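Local coordinates for diaminopimelate decarboxylase (Psychromonas ingrahamii, PDB 4XG1), which probably catalyses the last step of lysine biosynthesis, the pyridoxal-phosphate-dependent decarboxylation of meso-diaminopimelate to L-lysine, at residues M280-L293 and L362-A375. Sequence-based numbering, arbitrary orientation.
Sequences MANAGVLVTKVEFL and LAEGDYLVIRSTGA
Asn282 and Ser372 both set their side chains beside the backbone N, chi1 -73° and -44°, which brings Ser372 OG to Asn282 OD1 at 2.6 Å, with the hydroxyl donating in the plane of the amide carbonyl. Next to this bond the chains have left regular pairing: Gly374 N donates to Ala281 O at 2.9 Å, and a water bridges Gly284 O and Ser372 N. Gly374 CA lies against Met280 O at 3.2 Å, a CA-H...O contact.

Farther along, the two run antiparallel as neighbours in the mixed sheet of the C-terminal domain, Leu286 exchanging both backbone bonds with Ile370 and Thr288 with Leu368. On one face Leu286 and Ile370 lie side by side, CD2 to CD1 3.9 Å, and Leu368 CD1 reaches Val290 CG2; on the other, Val285 CB packs on Val369 CG1 at 3.7 Å, and Lys289 CB meets the Tyr367 ring obliquely at CE1. Thr288 OG1 is hydrogen-bonded to Asp305 OD1. A type II beta turn from Ala363 to Asp366 leads into strand 367-371: Gly365 N donates to Val290 O, and Asp366 O takes Val290 N at 2.7 Å, almost straight, while Asp366 OD2 accepts Ala363 N and OD1 pairs with Arg336.

Regular backbone bonds and apolar side chains thus join the middle; side-chain, water and turn bonds take over at the ends, one beside Tyr376, predicted to bind the cofactor.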
loop_
_atom_site.group_PDB
_atom_site.type_symbol
_atom_site.label_atom_id
_atom_site.label_comp_id
_atom_site.label_asym_id
_atom_site.label_seq_id
_atom_site.Cartn_x
_atom_site.Cartn_y
_atom_site.Cartn_z
ATOM N N MET B 280 -2.321 9.555 16.812
ATOM C CA MET B 280 -1.392 8.399 16.672
ATOM C C MET B 280 -0.041 8.677 16.070
ATOM O O MET B 280 0.892 7.920 16.323
ATOM C CB MET B 280 -2.054 7.310 15.847
ATOM C CG MET B 280 -3.224 6.645 16.532
ATOM S SD MET B 280 -2.793 5.773 18.034
ATOM C CE MET B 280 -1.324 4.851 17.573
ATOM N N ALA B 281 0.091 9.728 15.269
ATOM C CA ALA B 281 1.313 9.879 14.465
ATOM C C ALA B 281 2.573 9.700 15.281
ATOM O O ALA B 281 3.385 8.816 15.031
ATOM C CB ALA B 281 1.329 11.190 13.757
ATOM N N ASN B 282 2.709 10.514 16.311
ATOM C CA ASN B 282 3.932 10.498 17.115
ATOM C C ASN B 282 3.832 9.583 18.325
ATOM O O ASN B 282 4.764 9.529 19.129
ATOM C CB ASN B 282 4.302 11.914 17.510
ATOM C CG ASN B 282 4.856 12.700 16.338
ATOM O OD1 ASN B 282 5.759 12.235 15.641
ATOM N ND2 ASN B 282 4.313 13.897 16.104
ATOM N N ALA B 283 2.745 8.818 18.416
ATOM C CA ALA B 283 2.647 7.705 19.374
ATOM C C ALA B 283 3.320 6.407 18.903
ATOM O O ALA B 283 3.274 5.420 19.637
ATOM C CB ALA B 283 1.204 7.406 19.722
ATOM N N GLY B 284 3.972 6.420 17.730
ATOM C CA GLY B 284 4.675 5.243 17.250
ATOM C C GLY B 284 5.917 5.533 16.435
ATOM O O GLY B 284 6.036 6.569 15.813
ATOM N N VAL B 285 6.837 4.575 16.456
ATOM C CA VAL B 285 7.978 4.613 15.596
ATOM C C VAL B 285 8.140 3.296 14.859
ATOM O O VAL B 285 7.500 2.288 15.209
ATOM C CB VAL B 285 9.267 4.887 16.395
ATOM C CG1 VAL B 285 9.127 6.214 17.123
ATOM C CG2 VAL B 285 9.555 3.783 17.396
ATOM N N LEU B 286 9.009 3.308 13.852
ATOM C CA LEU B 286 9.373 2.100 13.146
ATOM C C LEU B 286 10.865 1.902 13.238
ATOM O O LEU B 286 11.649 2.762 12.816
ATOM C CB LEU B 286 8.983 2.200 11.687
ATOM C CG LEU B 286 9.426 1.047 10.753
ATOM C CD1 LEU B 286 8.843 -0.269 11.210
ATOM C CD2 LEU B 286 9.022 1.323 9.318
ATOM N N VAL B 287 11.266 0.760 13.793
ATOM C CA VAL B 287 12.681 0.476 14.020
ATOM C C VAL B 287 13.183 -0.453 12.939
ATOM O O VAL B 287 12.485 -1.410 12.581
ATOM C CB VAL B 287 12.892 -0.224 15.358
ATOM C CG1 VAL B 287 14.380 -0.328 15.653
ATOM C CG2 VAL B 287 12.163 0.519 16.461
ATOM N N THR B 288 14.380 -0.184 12.438
ATOM C CA THR B 288 14.918 -0.968 11.362
ATOM C C THR B 288 16.422 -1.102 11.529
ATOM O O THR B 288 17.064 -0.277 12.154
ATOM C CB THR B 288 14.566 -0.332 10.013
ATOM O OG1 THR B 288 15.110 -1.114 8.944
ATOM C CG2 THR B 288 15.116 1.068 9.936
ATOM N N LYS B 289 16.990 -2.130 10.934
ATOM C CA LYS B 289 18.394 -2.432 11.070
ATOM C C LYS B 289 19.112 -2.121 9.756
ATOM O O LYS B 289 18.605 -2.426 8.660
ATOM C CB LYS B 289 18.544 -3.905 11.389
ATOM C CG LYS B 289 19.980 -4.421 11.500
ATOM C CD LYS B 289 19.985 -5.935 11.720
ATOM C CE LYS B 289 21.051 -6.608 10.860
ATOM N NZ LYS B 289 20.602 -7.941 10.365
ATOM N N VAL B 290 20.279 -1.489 9.860
ATOM C CA VAL B 290 21.107 -1.208 8.693
ATOM C C VAL B 290 21.757 -2.518 8.267
ATOM O O VAL B 290 22.441 -3.171 9.069
ATOM C CB VAL B 290 22.221 -0.188 9.040
ATOM C CG1 VAL B 290 23.110 0.060 7.841
ATOM C CG2 VAL B 290 21.618 1.127 9.510
ATOM N N GLU B 291 21.570 -2.897 7.021
ATOM C CA GLU B 291 22.191 -4.089 6.520
ATOM C C GLU B 291 23.523 -3.710 5.894
ATOM O O GLU B 291 24.564 -4.199 6.321
ATOM C CB GLU B 291 21.302 -4.772 5.481
ATOM C CG GLU B 291 19.904 -5.125 5.984
ATOM C CD GLU B 291 19.830 -6.463 6.693
ATOM O OE1 GLU B 291 20.881 -7.026 7.097
ATOM O OE2 GLU B 291 18.699 -6.934 6.888
ATOM N N PHE B 292 23.488 -2.840 4.895
ATOM C CA PHE B 292 24.674 -2.468 4.165
ATOM C C PHE B 292 24.811 -0.971 4.009
ATOM O O PHE B 292 23.820 -0.235 4.110
ATOM C CB PHE B 292 24.623 -3.016 2.771
ATOM C CG PHE B 292 24.346 -4.474 2.699
ATOM C CD1 PHE B 292 25.077 -5.362 3.448
ATOM C CD2 PHE B 292 23.383 -4.954 1.842
ATOM C CE1 PHE B 292 24.827 -6.707 3.374
ATOM C CE2 PHE B 292 23.130 -6.305 1.747
ATOM C CZ PHE B 292 23.869 -7.184 2.514
ATOM N N LEU B 293 26.053 -0.527 3.768
ATOM C CA LEU B 293 26.338 0.849 3.370
ATOM C C LEU B 293 26.989 0.773 2.028
ATOM O O LEU B 293 27.936 0.017 1.842
ATOM C CB LEU B 293 27.250 1.530 4.345
ATOM C CG LEU B 293 26.735 1.636 5.773
ATOM C CD1 LEU B 293 27.841 2.212 6.660
ATOM C CD2 LEU B 293 25.492 2.494 5.873
ATOM N N LEU B 362 26.811 6.179 10.881
ATOM C CA LEU B 362 26.299 4.822 10.821
ATOM C C LEU B 362 27.376 3.754 10.650
ATOM O O LEU B 362 28.309 3.909 9.860
ATOM C CB LEU B 362 25.373 4.688 9.603
ATOM C CG LEU B 362 24.154 5.590 9.483
ATOM C CD1 LEU B 362 23.386 5.236 8.218
ATOM C CD2 LEU B 362 23.279 5.478 10.703
ATOM N N ALA B 363 27.228 2.651 11.369
ATOM C CA ALA B 363 27.919 1.409 10.992
ATOM C C ALA B 363 26.871 0.356 10.639
ATOM O O ALA B 363 25.777 0.339 11.225
ATOM C CB ALA B 363 28.777 0.908 12.135
ATOM N N GLU B 364 27.243 -0.519 9.716
ATOM C CA GLU B 364 26.447 -1.671 9.374
ATOM C C GLU B 364 26.119 -2.395 10.652
ATOM O O GLU B 364 26.946 -2.457 11.558
ATOM C CB GLU B 364 27.173 -2.572 8.393
ATOM C CG GLU B 364 27.529 -1.844 7.106
ATOM C CD GLU B 364 28.002 -2.768 6.023
ATOM O OE1 GLU B 364 28.388 -3.911 6.344
ATOM O OE2 GLU B 364 28.000 -2.376 4.836
ATOM N N GLY B 365 24.855 -2.824 10.778
ATOM C CA GLY B 365 24.363 -3.488 11.977
ATOM C C GLY B 365 23.648 -2.595 12.922
ATOM O O GLY B 365 22.945 -3.061 13.802
ATOM N N ASP B 366 23.798 -1.294 12.760
ATOM C CA ASP B 366 23.088 -0.332 13.634
ATOM C C ASP B 366 21.564 -0.347 13.419
ATOM O O ASP B 366 21.087 -0.575 12.308
ATOM C CB ASP B 366 23.586 1.095 13.353
ATOM C CG ASP B 366 24.932 1.395 13.984
ATOM O OD1 ASP B 366 25.267 0.750 15.005
ATOM O OD2 ASP B 366 25.668 2.291 13.451
ATOM N N TYR B 367 20.839 0.006 14.468
ATOM C CA TYR B 367 19.416 0.205 14.409
ATOM C C TYR B 367 19.050 1.688 14.234
ATOM O O TYR B 367 19.598 2.551 14.904
ATOM C CB TYR B 367 18.772 -0.292 15.692
ATOM C CG TYR B 367 18.775 -1.770 15.814
ATOM C CD1 TYR B 367 18.099 -2.555 14.895
ATOM C CD2 TYR B 367 19.417 -2.400 16.858
ATOM C CE1 TYR B 367 18.081 -3.937 14.998
ATOM C CE2 TYR B 367 19.410 -3.780 16.971
ATOM C CZ TYR B 367 18.738 -4.545 16.026
ATOM O OH TYR B 367 18.712 -5.914 16.120
ATOM N N LEU B 368 18.113 1.978 13.334
ATOM C CA LEU B 368 17.556 3.321 13.166
ATOM C C LEU B 368 16.081 3.340 13.486
ATOM O O LEU B 368 15.403 2.344 13.404
ATOM C CB LEU B 368 17.742 3.799 11.752
ATOM C CG LEU B 368 19.177 3.979 11.301
ATOM C CD1 LEU B 368 19.256 4.321 9.835
ATOM C CD2 LEU B 368 19.782 5.094 12.125
ATOM N N VAL B 369 15.608 4.500 13.888
ATOM C CA VAL B 369 14.240 4.685 14.344
ATOM C C VAL B 369 13.660 5.738 13.417
ATOM O O VAL B 369 14.233 6.814 13.256
ATOM C CB VAL B 369 14.214 5.172 15.798
ATOM C CG1 VAL B 369 12.872 5.741 16.177
ATOM C CG2 VAL B 369 14.587 4.043 16.731
ATOM N N ILE B 370 12.523 5.414 12.809
ATOM C CA ILE B 370 11.804 6.335 11.936
ATOM C C ILE B 370 10.678 6.835 12.768
ATOM O O ILE B 370 9.850 6.042 13.243
ATOM C CB ILE B 370 11.259 5.599 10.720
ATOM C CG1 ILE B 370 12.432 4.921 10.037
ATOM C CG2 ILE B 370 10.593 6.545 9.749
ATOM C CD1 ILE B 370 12.013 3.771 9.181
ATOM N N ARG B 371 10.648 8.147 12.964
ATOM C CA ARG B 371 9.659 8.711 13.846
ATOM C C ARG B 371 8.358 9.015 13.133
ATOM O O ARG B 371 8.323 9.124 11.916
ATOM C CB ARG B 371 10.203 9.951 14.509
ATOM C CG ARG B 371 11.263 9.643 15.551
ATOM C CD ARG B 371 11.607 10.835 16.451
ATOM N NE ARG B 371 10.467 11.734 16.660
ATOM C CZ ARG B 371 9.524 11.616 17.606
ATOM N NH1 ARG B 371 9.553 10.612 18.490
ATOM N NH2 ARG B 371 8.520 12.508 17.639
ATOM N N SER B 372 7.294 9.132 13.906
ATOM C CA SER B 372 6.028 9.648 13.438
ATOM C C SER B 372 5.344 8.701 12.507
ATOM O O SER B 372 4.764 9.108 11.489
ATOM C CB SER B 372 6.209 11.000 12.736
ATOM O OG SER B 372 7.075 11.843 13.469
ATOM N N THR B 373 5.393 7.431 12.847
ATOM C CA THR B 373 4.885 6.402 11.976
ATOM C C THR B 373 3.708 5.673 12.612
ATOM O O THR B 373 3.309 4.608 12.168
ATOM C CB THR B 373 5.968 5.385 11.624
ATOM O OG1 THR B 373 6.436 4.778 12.821
ATOM C CG2 THR B 373 7.091 6.021 10.893
ATOM N N GLY B 374 3.117 6.271 13.632
ATOM C CA GLY B 374 1.988 5.639 14.298
ATOM C C GLY B 374 0.670 5.785 13.542
ATOM O O GLY B 374 -0.303 5.094 13.864
ATOM N N ALA B 375 0.627 6.700 12.573
ATOM C CA ALA B 375 -0.556 6.930 11.771
ATOM C C ALA B 375 -0.236 6.719 10.304
ATOM O O ALA B 375 0.751 7.213 9.796
ATOM C CB ALA B 375 -1.031 8.339 11.973
HETATM O O HOH W 1 7.054 9.078 16.722
#